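Local structure of kojibiose phosphorylase (Gut metagenome, 6W0P) at residues G36-G41 / P330-G335; G57-G62 / T340-S345; S626-I631 / N642-F647; Y678-L683 / K698-Y703. The protein is a carbohydrate-active enzyme of glycoside hydrolase family 65, with a beta-rich N-terminal domain, a helical catalytic domain and a C-terminal beta domain. One frame throughout, in Å; residues are numbered along the deposited sequence.

Along the chain, contacts 1 and 2 interlock: their segments alternate, with 36-41 and 57-62 coming first and 330-335 and 340-345 following in one loop between helices 308-324 and 351-361. Strands 40-42 and 58-60 are neighbours in a small antiparallel sheet, and the contact centres lie about 10 Å apart, so together they tie this N-terminal sheet to the catalytic domain. Contacts 3 and 4 come later, in series, with centres about 11 Å apart; Asn642 OD1 hydrogen-bonds Lys698 N between them. Contact 3 joins two helices, whereas contact 4 joins helix 666-680 to a sheet formed mainly by C-terminal strands. The two pairs stand apart, centres about 29 to 34 Å from each other.

Contact 1: residues G36-G41 / P330-G335; sequences GNEYSG and PTNTIG
The carboxylate of Glu38 and the amide of Asn332 meet nearly at right angles, their planes 80° apart, and Glu38 OE2 lies almost in the amide plane of Asn332. This is an interdomain link, joining the turn of a beta hairpin between strands 35-36 and 40-42 in the N-terminal domain to a loop of the catalytic domain. Glu38 OE2 accepts from Asn332 ND2 over 2.8 Å at an N-H...O angle of 156°, through its anti lone pair, the one turned away from OE1. With CG anti to the backbone N (chi1 -175°) and an extended chain beyond it, Glu38 reaches across from the turn. His326 N and Phe328 N bond to OE1, so both carboxylate oxygens are engaged and the group's rotation is fixed, which probably favours its charged form. Asn332 ND2 also approaches Tyr39 CA, at 4.2 Å, while Tyr39 leaves the backbone on the side turned from Asn332, and its OH bonds Asn253 O. The turn itself is held by an Asx motif. Asn37 N bonds Ser40 O at 2.9 Å, and Asn37 OD1 accepts twice, from Ser40 N at 2.9 Å and from Ser40 OG at 2.7 Å.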
loop_
_atom_site.group_PDB
_atom_site.type_symbol
_atom_site.label_atom_id
_atom_site.label_comp_id
_atom_site.label_asym_id
_atom_site.label_seq_id
_atom_site.Cartn_x
_atom_site.Cartn_y
_atom_site.Cartn_z
ATOM N N GLY A 36 -23.538 16.494 -22.227
ATOM C CA GLY A 36 -22.837 17.303 -21.223
ATOM C C GLY A 36 -22.794 18.744 -21.653
ATOM O O GLY A 36 -22.769 18.993 -22.872
ATOM N N ASN A 37 -22.833 19.658 -20.698
ATOM C CA ASN A 37 -22.773 21.110 -20.984
ATOM C C ASN A 37 -21.807 21.753 -19.986
ATOM O O ASN A 37 -21.995 22.937 -19.731
ATOM C CB ASN A 37 -24.178 21.718 -21.016
ATOM C CG ASN A 37 -24.925 21.659 -19.694
ATOM O OD1 ASN A 37 -24.413 21.156 -18.695
ATOM N ND2 ASN A 37 -26.146 22.181 -19.673
ATOM N N GLU A 38 -20.787 20.994 -19.540
ATOM C CA GLU A 38 -19.727 21.352 -18.551
ATOM C C GLU A 38 -20.314 21.479 -17.141
ATOM O O GLU A 38 -19.772 20.867 -16.201
ATOM C CB GLU A 38 -19.031 22.678 -18.865
ATOM C CG GLU A 38 -17.873 22.955 -17.920
ATOM C CD GLU A 38 -17.424 24.404 -17.845
ATOM O OE1 GLU A 38 -17.125 24.971 -18.919
ATOM O OE2 GLU A 38 -17.348 24.949 -16.708
ATOM N N TYR A 39 -21.380 22.266 -16.993
ATOM C CA TYR A 39 -22.095 22.439 -15.708
ATOM C C TYR A 39 -22.621 21.093 -15.234
ATOM O O TYR A 39 -22.594 20.806 -14.040
ATOM C CB TYR A 39 -23.250 23.416 -15.891
ATOM C CG TYR A 39 -24.141 23.620 -14.694
ATOM C CD1 TYR A 39 -23.772 24.469 -13.653
ATOM C CD2 TYR A 39 -25.395 23.038 -14.656
ATOM C CE1 TYR A 39 -24.617 24.697 -12.577
ATOM C CE2 TYR A 39 -26.249 23.250 -13.583
ATOM C CZ TYR A 39 -25.871 24.103 -12.555
ATOM O OH TYR A 39 -26.740 24.326 -11.537
ATOM N N SER A 40 -23.137 20.316 -16.177
ATOM C CA SER A 40 -23.877 19.065 -15.904
ATOM C C SER A 40 -23.603 18.049 -17.017
ATOM O O SER A 40 -23.252 18.451 -18.141
ATOM C CB SER A 40 -25.350 19.355 -15.745
ATOM O OG SER A 40 -25.920 19.783 -16.981
ATOM N N GLY A 41 -23.771 16.773 -16.695
ATOM C CA GLY A 41 -23.771 15.694 -17.683
ATOM C C GLY A 41 -24.745 14.603 -17.319
ATOM O O GLY A 41 -24.944 14.356 -16.100
ATOM N N PRO A 330 -15.096 29.117 -13.802
ATOM C CA PRO A 330 -13.675 29.046 -13.465
ATOM C C PRO A 330 -13.357 28.206 -12.218
ATOM O O PRO A 330 -12.185 28.186 -11.829
ATOM C CB PRO A 330 -13.283 30.515 -13.179
ATOM C CG PRO A 330 -14.579 31.167 -12.714
ATOM C CD PRO A 330 -15.680 30.431 -13.460
ATOM N N THR A 331 -14.369 27.577 -11.602
ATOM C CA THR A 331 -14.205 26.546 -10.541
ATOM C C THR A 331 -14.553 25.158 -11.104
ATOM O O THR A 331 -14.692 24.209 -10.301
ATOM C CB THR A 331 -15.020 26.904 -9.282
ATOM O OG1 THR A 331 -16.416 26.863 -9.590
ATOM C CG2 THR A 331 -14.677 28.277 -8.745
ATOM N N ASN A 332 -14.714 25.018 -12.416
ATOM C CA ASN A 332 -15.033 23.710 -13.053
ATOM C C ASN A 332 -13.763 23.164 -13.694
ATOM O O ASN A 332 -12.890 23.967 -14.044
ATOM C CB ASN A 332 -16.155 23.796 -14.088
ATOM C CG ASN A 332 -17.543 23.772 -13.488
ATOM O OD1 ASN A 332 -17.705 23.476 -12.304
ATOM N ND2 ASN A 332 -18.545 24.106 -14.285
ATOM N N THR A 333 -13.674 21.844 -13.850
ATOM C CA THR A 333 -12.536 21.196 -14.536
ATOM C C THR A 333 -13.052 20.001 -15.337
ATOM O O THR A 333 -14.235 19.653 -15.218
ATOM C CB THR A 333 -11.445 20.793 -13.536
ATOM O OG1 THR A 333 -10.272 20.393 -14.250
ATOM C CG2 THR A 333 -11.884 19.657 -12.647
ATOM N N ILE A 334 -12.162 19.408 -16.119
ATOM C CA ILE A 334 -12.435 18.213 -16.958
ATOM C C ILE A 334 -12.062 16.968 -16.140
ATOM O O ILE A 334 -10.889 16.860 -15.727
ATOM C CB ILE A 334 -11.634 18.320 -18.270
ATOM C CG1 ILE A 334 -11.976 19.613 -19.014
ATOM C CG2 ILE A 334 -11.831 17.089 -19.126
ATOM C CD1 ILE A 334 -11.304 19.773 -20.342
ATOM N N GLY A 335 -13.018 16.066 -15.924
ATOM C CA GLY A 335 -12.754 14.706 -15.419
ATOM C C GLY A 335 -12.172 13.787 -16.501
ATOM O O GLY A 335 -12.487 13.960 -17.698
#

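Contact 2: residues G57-G62 / T340-S345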
loop_
_atom_site.group_PDB
_atom_site.type_symbol
_atom_site.label_atom_id
_atom_site.label_comp_id
_atom_site.label_asym_id
_atom_site.label_seq_id
_atom_site.Cartn_x
_atom_site.Cartn_y
_atom_site.Cartn_z
ATOM N N GLY A 57 -26.782 7.835 -14.310
ATOM C CA GLY A 57 -25.652 8.736 -14.032
ATOM C C GLY A 57 -25.984 10.135 -14.487
ATOM O O GLY A 57 -26.094 10.329 -15.713
ATOM N N THR A 58 -26.237 11.011 -13.515
ATOM C CA THR A 58 -26.447 12.465 -13.682
ATOM C C THR A 58 -25.430 13.160 -12.777
ATOM O O THR A 58 -25.459 12.880 -11.567
ATOM C CB THR A 58 -27.890 12.880 -13.352
ATOM O OG1 THR A 58 -28.800 12.051 -14.083
ATOM C CG2 THR A 58 -28.148 14.340 -13.663
ATOM N N TYR A 59 -24.550 14.000 -13.320
ATOM C CA TYR A 59 -23.511 14.653 -12.495
ATOM C C TYR A 59 -23.493 16.139 -12.764
ATOM O O TYR A 59 -23.831 16.548 -13.869
ATOM C CB TYR A 59 -22.154 14.023 -12.767
ATOM C CG TYR A 59 -22.217 12.529 -12.958
ATOM C CD1 TYR A 59 -22.247 11.672 -11.865
ATOM C CD2 TYR A 59 -22.250 11.973 -14.226
ATOM C CE1 TYR A 59 -22.267 10.299 -12.037
ATOM C CE2 TYR A 59 -22.286 10.599 -14.412
ATOM C CZ TYR A 59 -22.290 9.761 -13.311
ATOM O OH TYR A 59 -22.310 8.414 -13.481
ATOM N N PHE A 60 -23.058 16.877 -11.755
ATOM C CA PHE A 60 -22.820 18.334 -11.774
ATOM C C PHE A 60 -21.359 18.567 -11.417
ATOM O O PHE A 60 -20.922 18.049 -10.379
ATOM C CB PHE A 60 -23.768 19.036 -10.805
ATOM C CG PHE A 60 -25.224 18.859 -11.160
ATOM C CD1 PHE A 60 -25.858 19.757 -12.012
ATOM C CD2 PHE A 60 -25.943 17.772 -10.680
ATOM C CE1 PHE A 60 -27.194 19.586 -12.360
ATOM C CE2 PHE A 60 -27.278 17.602 -11.023
ATOM C CZ PHE A 60 -27.907 18.514 -11.854
ATOM N N ASN A 61 -20.638 19.297 -12.271
ATOM C CA ASN A 61 -19.184 19.547 -12.115
ATOM C C ASN A 61 -18.979 20.198 -10.742
ATOM O O ASN A 61 -19.546 21.293 -10.532
ATOM C CB ASN A 61 -18.685 20.388 -13.289
ATOM C CG ASN A 61 -17.219 20.202 -13.620
ATOM O OD1 ASN A 61 -16.361 20.300 -12.742
ATOM N ND2 ASN A 61 -16.932 19.965 -14.892
ATOM N N GLY A 62 -18.257 19.542 -9.829
ATOM C CA GLY A 62 -17.877 20.119 -8.520
ATOM C C GLY A 62 -18.846 19.746 -7.403
ATOM O O GLY A 62 -18.663 20.210 -6.272
ATOM N N THR A 340 -19.491 11.413 -17.734
ATOM C CA THR A 340 -20.112 10.266 -18.443
ATOM C C THR A 340 -20.109 9.007 -17.585
ATOM O O THR A 340 -20.519 7.979 -18.103
ATOM C CB THR A 340 -19.425 10.006 -19.787
ATOM O OG1 THR A 340 -18.131 9.436 -19.576
ATOM C CG2 THR A 340 -19.332 11.283 -20.583
ATOM N N GLY A 341 -19.696 9.069 -16.319
ATOM C CA GLY A 341 -19.649 7.854 -15.490
ATOM C C GLY A 341 -18.986 8.085 -14.149
ATOM O O GLY A 341 -18.579 9.245 -13.843
ATOM N N GLU A 342 -18.863 7.000 -13.390
ATOM C CA GLU A 342 -18.393 7.014 -11.983
ATOM C C GLU A 342 -16.887 6.767 -11.924
ATOM O O GLU A 342 -16.201 7.478 -11.158
ATOM C CB GLU A 342 -19.149 5.961 -11.176
ATOM C CG GLU A 342 -20.608 6.306 -11.032
ATOM C CD GLU A 342 -21.379 5.449 -10.050
ATOM O OE1 GLU A 342 -20.797 4.470 -9.517
ATOM O OE2 GLU A 342 -22.550 5.758 -9.837
ATOM N N ALA A 343 -16.393 5.778 -12.661
ATOM C CA ALA A 343 -14.940 5.469 -12.737
ATOM C C ALA A 343 -14.117 6.761 -12.951
ATOM O O ALA A 343 -14.450 7.542 -13.863
ATOM C CB ALA A 343 -14.685 4.450 -13.825
ATOM N N TYR A 344 -13.106 6.979 -12.097
ATOM C CA TYR A 344 -12.137 8.116 -12.063
ATOM C C TYR A 344 -12.777 9.350 -11.428
ATOM O O TYR A 344 -12.114 10.403 -11.356
ATOM C CB TYR A 344 -11.520 8.455 -13.431
ATOM C CG TYR A 344 -10.466 7.489 -13.920
ATOM C CD1 TYR A 344 -9.605 6.835 -13.050
ATOM C CD2 TYR A 344 -10.307 7.249 -15.277
ATOM C CE1 TYR A 344 -8.632 5.959 -13.509
ATOM C CE2 TYR A 344 -9.331 6.395 -15.760
ATOM C CZ TYR A 344 -8.503 5.733 -14.872
ATOM O OH TYR A 344 -7.583 4.852 -15.361
ATOM N N SER A 345 -14.005 9.227 -10.930
ATOM C CA SER A 345 -14.535 10.092 -9.835
ATOM C C SER A 345 -14.719 11.542 -10.299
ATOM O O SER A 345 -14.840 12.451 -9.429
ATOM C CB SER A 345 -13.641 10.014 -8.610
ATOM O OG SER A 345 -13.610 8.687 -8.065
HETATM O O HOH W 1 -23.772 7.245 -11.657
#
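Tyr59, on strand 58-60 of a small antiparallel sheet, next to strand 40-42, faces a fully extended Gly341 (phi 172°, psi -177°), which leads into a type II beta turn from Glu342 to Ser345 closed by Ser345 N to Glu342 O at 2.8 Å. The contact is thus a strand of the N-terminal domain set against a loop of the catalytic domain, and the loop meets it mainly with its backbone. The Tyr59 ring lies between two backbones. Gly341 O sits over one face, 3.8 Å from Tyr59 CZ, and the opposite face carries Gly57 C, 3.7 Å above the plane and offset toward the rim. Near the same end of the ring, Tyr59 CE2 comes to 3.6 Å from Gly341 N. The hydroxyl passes close to the glycine as well, with Tyr59 OH 3.4 Å from Gly341 CA. Glu342 approaches only with its aliphatic part, CG standing 3.7 Å from Tyr59 OH, while its extended chain carries the carboxylate past the phenol. No direct hydrogen bond crosses between the segments. On the loop side, Thr340 O is bonded by Arg43 NH1, beside the same sheet. The polar connection runs through one ordered water: Tyr59 OH donates to it at 2.6 Å, and the water donates in turn to Glu342 OE2, also at 2.6 Å.

Contact 3: residues S626-I631 / N642-F647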
loop_
_atom_site.group_PDB
_atom_site.type_symbol
_atom_site.label_atom_id
_atom_site.label_comp_id
_atom_site.label_asym_id
_atom_site.label_seq_id
_atom_site.Cartn_x
_atom_site.Cartn_y
_atom_site.Cartn_z
ATOM N N SER A 626 -0.462 8.767 -29.301
ATOM C CA SER A 626 -0.539 10.103 -29.948
ATOM C C SER A 626 0.810 10.843 -29.840
ATOM O O SER A 626 1.183 11.552 -30.787
ATOM C CB SER A 626 -1.705 10.925 -29.389
ATOM O OG SER A 626 -1.508 11.284 -28.023
ATOM N N ILE A 627 1.500 10.739 -28.710
ATOM C CA ILE A 627 2.785 11.451 -28.481
ATOM C C ILE A 627 3.823 10.858 -29.433
ATOM O O ILE A 627 4.541 11.616 -30.087
ATOM C CB ILE A 627 3.225 11.325 -27.021
ATOM C CG1 ILE A 627 2.203 11.960 -26.080
ATOM C CG2 ILE A 627 4.602 11.920 -26.837
ATOM C CD1 ILE A 627 1.930 13.385 -26.416
ATOM N N HIS A 628 3.875 9.537 -29.502
ATOM C CA HIS A 628 4.818 8.802 -30.379
ATOM C C HIS A 628 4.478 9.105 -31.855
ATOM O O HIS A 628 5.433 9.296 -32.659
ATOM C CB HIS A 628 4.829 7.302 -29.993
ATOM C CG HIS A 628 5.462 7.011 -28.667
ATOM N ND1 HIS A 628 4.751 6.969 -27.481
ATOM C CD2 HIS A 628 6.744 6.755 -28.339
ATOM C CE1 HIS A 628 5.566 6.703 -26.488
ATOM N NE2 HIS A 628 6.799 6.569 -26.992
ATOM N N SER A 629 3.182 9.140 -32.221
ATOM C CA SER A 629 2.751 9.480 -33.605
ATOM C C SER A 629 3.266 10.880 -33.944
ATOM O O SER A 629 3.811 11.058 -35.049
ATOM C CB SER A 629 1.263 9.425 -33.835
ATOM O OG SER A 629 0.995 9.780 -35.197
ATOM N N ILE A 630 3.117 11.829 -33.011
ATOM C CA ILE A 630 3.451 13.261 -33.260
ATOM C C ILE A 630 4.950 13.374 -33.449
ATOM O O ILE A 630 5.353 14.043 -34.394
ATOM C CB ILE A 630 2.943 14.188 -32.145
ATOM C CG1 ILE A 630 1.414 14.297 -32.216
ATOM C CG2 ILE A 630 3.626 15.544 -32.232
ATOM C CD1 ILE A 630 0.748 14.534 -30.895
ATOM N N ILE A 631 5.727 12.740 -32.572
ATOM C CA ILE A 631 7.213 12.786 -32.651
ATOM C C ILE A 631 7.644 12.054 -33.930
ATOM O O ILE A 631 8.509 12.586 -34.612
ATOM C CB ILE A 631 7.870 12.242 -31.375
ATOM C CG1 ILE A 631 7.605 13.179 -30.197
ATOM C CG2 ILE A 631 9.364 12.005 -31.580
ATOM C CD1 ILE A 631 7.992 12.581 -28.837
ATOM N N ASN A 642 1.680 6.835 -38.831
ATOM C CA ASN A 642 0.354 6.361 -39.307
ATOM C C ASN A 642 -0.113 5.179 -38.438
ATOM O O ASN A 642 -1.303 5.155 -38.058
ATOM C CB ASN A 642 0.390 6.057 -40.808
ATOM C CG ASN A 642 0.190 7.302 -41.644
ATOM O OD1 ASN A 642 -0.907 7.536 -42.124
ATOM N ND2 ASN A 642 1.214 8.137 -41.787
ATOM N N ASN A 643 0.788 4.248 -38.113
ATOM C CA ASN A 643 0.484 3.086 -37.230
ATOM C C ASN A 643 0.001 3.573 -35.848
ATOM O O ASN A 643 -1.052 3.072 -35.378
ATOM C CB ASN A 643 1.673 2.118 -37.115
ATOM C CG ASN A 643 1.867 1.288 -38.358
ATOM O OD1 ASN A 643 0.979 1.227 -39.205
ATOM N ND2 ASN A 643 3.037 0.672 -38.491
ATOM N N PHE A 644 0.718 4.519 -35.229
ATOM C CA PHE A 644 0.399 5.088 -33.892
ATOM C C PHE A 644 -0.924 5.875 -33.933
ATOM O O PHE A 644 -1.691 5.852 -32.896
ATOM C CB PHE A 644 1.552 5.943 -33.350
ATOM C CG PHE A 644 2.660 5.142 -32.705
ATOM C CD1 PHE A 644 2.372 4.247 -31.669
ATOM C CD2 PHE A 644 3.984 5.287 -33.107
ATOM C CE1 PHE A 644 3.369 3.485 -31.077
ATOM C CE2 PHE A 644 4.990 4.525 -32.515
ATOM C CZ PHE A 644 4.681 3.642 -31.485
ATOM N N PHE A 645 -1.222 6.562 -35.036
ATOM C CA PHE A 645 -2.551 7.192 -35.181
ATOM C C PHE A 645 -3.612 6.098 -35.085
ATOM O O PHE A 645 -4.449 6.232 -34.210
ATOM C CB PHE A 645 -2.725 7.979 -36.475
ATOM C CG PHE A 645 -4.078 8.640 -36.557
ATOM C CD1 PHE A 645 -4.329 9.828 -35.888
ATOM C CD2 PHE A 645 -5.105 8.064 -37.288
ATOM C CE1 PHE A 645 -5.570 10.436 -35.956
ATOM C CE2 PHE A 645 -6.344 8.679 -37.369
ATOM C CZ PHE A 645 -6.574 9.859 -36.696
ATOM N N GLY A 646 -3.535 5.056 -35.926
ATOM C CA GLY A 646 -4.433 3.879 -35.934
ATOM C C GLY A 646 -5.890 4.246 -35.682
ATOM O O GLY A 646 -6.456 4.995 -36.480
ATOM N N PHE A 647 -6.455 3.780 -34.566
ATOM C CA PHE A 647 -7.895 3.933 -34.230
ATOM C C PHE A 647 -8.116 5.119 -33.272
ATOM O O PHE A 647 -9.074 5.085 -32.485
ATOM C CB PHE A 647 -8.430 2.624 -33.643
ATOM C CG PHE A 647 -7.582 2.031 -32.548
ATOM C CD1 PHE A 647 -7.750 2.420 -31.237
ATOM C CD2 PHE A 647 -6.606 1.087 -32.851
ATOM C CE1 PHE A 647 -6.968 1.880 -30.231
ATOM C CE2 PHE A 647 -5.821 0.547 -31.846
ATOM C CZ PHE A 647 -6.001 0.951 -30.537
#
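Ser629 and Phe644 form the tight part of this helix-helix contact: their CA atoms are 5.0 Å apart, and Ser629 CB reaches Phe644 CB at 3.5 Å. Helices 624-634 and 638-645 run roughly antiparallel as a helical hairpin of the catalytic domain, consistent with the (alpha/alpha)6 barrel of this family. Phe644, with CG beside its backbone N (chi1 -81°), lays one ring face over the first helix. His628 CB sits above the centre of that face in a CH-pi contact, 3.8 Å from the centroid and 12° off the normal. The looser side begins where the His628 and Phe644 rings meet obliquely, with centroids 5.6 Å apart and planes inclined at 35°. Phe644 is partly exposed there, and the solvent side of its helix carries Asn643 and Gly646; the latter leaves the helix with positive phi. Around the pair, His619 makes edge-to-face contacts with both rings, and His628 ND1 bonds Ser624 O. On the buried side, the Phe645 ring points away from the first helix. No hydrogen bond joins the segments: Ser629 OG lies 3.9 Å from Phe645 N, too long for a bond, and pairs instead with Ala641 O and Asn675 ND2.

Contact 4: residues Y678-L683 / K698-Y703; sequences YGFGGL and KNWNYY
Apolar contact dominates where Phe680 meets Tyr703 and Trp700. Phe680 CB rests against the phenol end of Tyr703, 3.8 Å from CZ, approaching its ring obliquely. The Phe680 ring turns toward the tryptophan, and Phe680 CD2 comes to 4.2 Å from Trp700 CZ3. These two rings are neither stacked nor in an edge-to-face pair: the centroid of Phe680 stands 5.7 Å from that of the six-membered ring of Trp700, with the planes at 64°. Within the second segment, Tyr703 CD1 lies in plane at the edge of the indole. Phe645 of helix 638-645 packs on both Phe680, edge-to-face, and Trp700.

These rings lie where the helical domain meets a five-stranded antiparallel sheet formed mainly by C-terminal strands, with 303-305 at one side. The C-terminal part of helix 666-680 faces the first residues of strand 702-709, and Asp305 of the neighbouring strand makes backbone bonds to Asn701 and Tyr702. Tyr703 holds CG in the crowded position between backbone N and carbonyl carbon (chi1 59°), which carries the ring across to the helix.

Polar contact is close but indirect. Tyr703 OH stands 3.2 Å from Phe680 O but is not hydrogen-bonded to it; the hydroxyl bonds Thr695 O. Phe680 O in turn receives Thr695 OG1, so one threonine serves both groups. Trp700 NE1 is satisfied by Asp310 OD2.

Backbone bonding shapes the helix's last part, where a wider pi-type turn spans 678-680. Gly682 then adopts positive phi (61°), and its N bonds Gly679 O at 3.1 Å.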
loop_
_atom_site.group_PDB
_atom_site.type_symbol
_atom_site.label_atom_id
_atom_site.label_comp_id
_atom_site.label_asym_id
_atom_site.label_seq_id
_atom_site.Cartn_x
_atom_site.Cartn_y
_atom_site.Cartn_z
ATOM N N TYR A 678 -1.073 18.717 -34.154
ATOM C CA TYR A 678 0.371 18.685 -33.811
ATOM C C TYR A 678 1.101 17.639 -34.662
ATOM O O TYR A 678 2.272 17.853 -34.992
ATOM C CB TYR A 678 0.605 18.408 -32.330
ATOM C CG TYR A 678 0.296 19.575 -31.431
ATOM C CD1 TYR A 678 1.009 20.760 -31.521
ATOM C CD2 TYR A 678 -0.698 19.499 -30.472
ATOM C CE1 TYR A 678 0.735 21.846 -30.700
ATOM C CE2 TYR A 678 -0.979 20.571 -29.636
ATOM C CZ TYR A 678 -0.275 21.754 -29.766
ATOM O OH TYR A 678 -0.535 22.781 -28.909
ATOM N N GLY A 679 0.420 16.541 -34.987
ATOM C CA GLY A 679 1.005 15.382 -35.679
ATOM C C GLY A 679 1.056 15.612 -37.172
ATOM O O GLY A 679 2.070 16.146 -37.655
ATOM N N PHE A 680 0.013 15.201 -37.883
ATOM C CA PHE A 680 -0.044 15.311 -39.353
ATOM C C PHE A 680 0.133 16.776 -39.744
ATOM O O PHE A 680 0.877 16.999 -40.679
ATOM C CB PHE A 680 -1.312 14.670 -39.902
ATOM C CG PHE A 680 -1.378 13.182 -39.670
ATOM C CD1 PHE A 680 -0.431 12.330 -40.218
ATOM C CD2 PHE A 680 -2.378 12.631 -38.894
ATOM C CE1 PHE A 680 -0.483 10.964 -39.987
ATOM C CE2 PHE A 680 -2.429 11.269 -38.672
ATOM C CZ PHE A 680 -1.482 10.442 -39.202
ATOM N N GLY A 681 -0.474 17.726 -39.032
ATOM C CA GLY A 681 -0.389 19.164 -39.362
ATOM C C GLY A 681 0.972 19.766 -39.039
ATOM O O GLY A 681 1.323 20.775 -39.668
ATOM N N GLY A 682 1.722 19.183 -38.103
ATOM C CA GLY A 682 3.018 19.711 -37.627
ATOM C C GLY A 682 2.893 21.091 -36.998
ATOM O O GLY A 682 3.858 21.842 -37.019
ATOM N N LEU A 683 1.753 21.420 -36.400
ATOM C CA LEU A 683 1.579 22.734 -35.738
ATOM C C LEU A 683 2.625 22.918 -34.623
ATOM O O LEU A 683 2.870 21.988 -33.836
ATOM C CB LEU A 683 0.156 22.840 -35.187
ATOM C CG LEU A 683 -0.076 24.049 -34.284
ATOM C CD1 LEU A 683 -0.040 25.329 -35.081
ATOM C CD2 LEU A 683 -1.396 23.910 -33.547
ATOM N N LYS A 698 -2.094 8.015 -44.661
ATOM C CA LYS A 698 -2.141 7.125 -45.863
ATOM C C LYS A 698 -3.599 6.811 -46.213
ATOM O O LYS A 698 -3.900 6.724 -47.385
ATOM C CB LYS A 698 -1.292 5.851 -45.663
ATOM C CG LYS A 698 -2.009 4.611 -45.134
ATOM C CD LYS A 698 -1.226 3.820 -44.092
ATOM C CE LYS A 698 -2.017 2.666 -43.498
ATOM N NZ LYS A 698 -1.500 2.269 -42.161
ATOM N N ASN A 699 -4.466 6.739 -45.207
ATOM C CA ASN A 699 -5.902 6.377 -45.319
ATOM C C ASN A 699 -6.770 7.553 -45.778
ATOM O O ASN A 699 -7.969 7.315 -46.023
ATOM C CB ASN A 699 -6.424 5.876 -43.970
ATOM C CG ASN A 699 -5.659 4.661 -43.490
ATOM O OD1 ASN A 699 -5.453 3.715 -44.248
ATOM N ND2 ASN A 699 -5.218 4.686 -42.246
ATOM N N TRP A 700 -6.263 8.785 -45.826
ATOM C CA TRP A 700 -7.115 9.969 -46.135
ATOM C C TRP A 700 -6.658 10.638 -47.440
ATOM O O TRP A 700 -5.463 10.974 -47.553
ATOM C CB TRP A 700 -7.112 11.002 -45.000
ATOM C CG TRP A 700 -7.455 10.508 -43.627
ATOM C CD1 TRP A 700 -8.197 9.417 -43.300
ATOM C CD2 TRP A 700 -7.101 11.138 -42.380
ATOM N NE1 TRP A 700 -8.283 9.297 -41.943
ATOM C CE2 TRP A 700 -7.631 10.339 -41.349
ATOM C CE3 TRP A 700 -6.385 12.285 -42.035
ATOM C CZ2 TRP A 700 -7.483 10.655 -39.997
ATOM C CZ3 TRP A 700 -6.221 12.589 -40.704
ATOM C CH2 TRP A 700 -6.751 11.776 -39.692
ATOM N N ASN A 701 -7.611 10.938 -48.322
ATOM C CA ASN A 701 -7.412 11.764 -49.548
ATOM C C ASN A 701 -7.031 13.181 -49.125
ATOM O O ASN A 701 -6.039 13.682 -49.605
ATOM C CB ASN A 701 -8.666 11.796 -50.424
ATOM C CG ASN A 701 -9.033 10.415 -50.918
ATOM O OD1 ASN A 701 -8.130 9.626 -51.223
ATOM N ND2 ASN A 701 -10.331 10.114 -50.971
ATOM N N TYR A 702 -7.764 13.765 -48.190
ATOM C CA TYR A 702 -7.415 15.060 -47.576
ATOM C C TYR A 702 -7.929 15.082 -46.145
ATOM O O TYR A 702 -8.794 14.266 -45.786
ATOM C CB TYR A 702 -7.918 16.216 -48.445
ATOM C CG TYR A 702 -9.402 16.501 -48.493
ATOM C CD1 TYR A 702 -10.057 17.103 -47.422
ATOM C CD2 TYR A 702 -10.148 16.256 -49.649
ATOM C CE1 TYR A 702 -11.415 17.392 -47.473
ATOM C CE2 TYR A 702 -11.500 16.559 -49.725
ATOM C CZ TYR A 702 -12.130 17.129 -48.633
ATOM O OH TYR A 702 -13.452 17.457 -48.691
ATOM N N TYR A 703 -7.380 15.984 -45.342
ATOM C CA TYR A 703 -7.962 16.398 -44.049
ATOM C C TYR A 703 -7.904 17.920 -43.985
ATOM O O TYR A 703 -7.060 18.557 -44.682
ATOM C CB TYR A 703 -7.236 15.753 -42.866
ATOM C CG TYR A 703 -5.768 16.066 -42.783
ATOM C CD1 TYR A 703 -4.826 15.300 -43.443
ATOM C CD2 TYR A 703 -5.312 17.128 -42.020
ATOM C CE1 TYR A 703 -3.474 15.603 -43.373
ATOM C CE2 TYR A 703 -3.964 17.430 -41.916
ATOM C CZ TYR A 703 -3.041 16.667 -42.600
ATOM O OH TYR A 703 -1.718 16.974 -42.502
#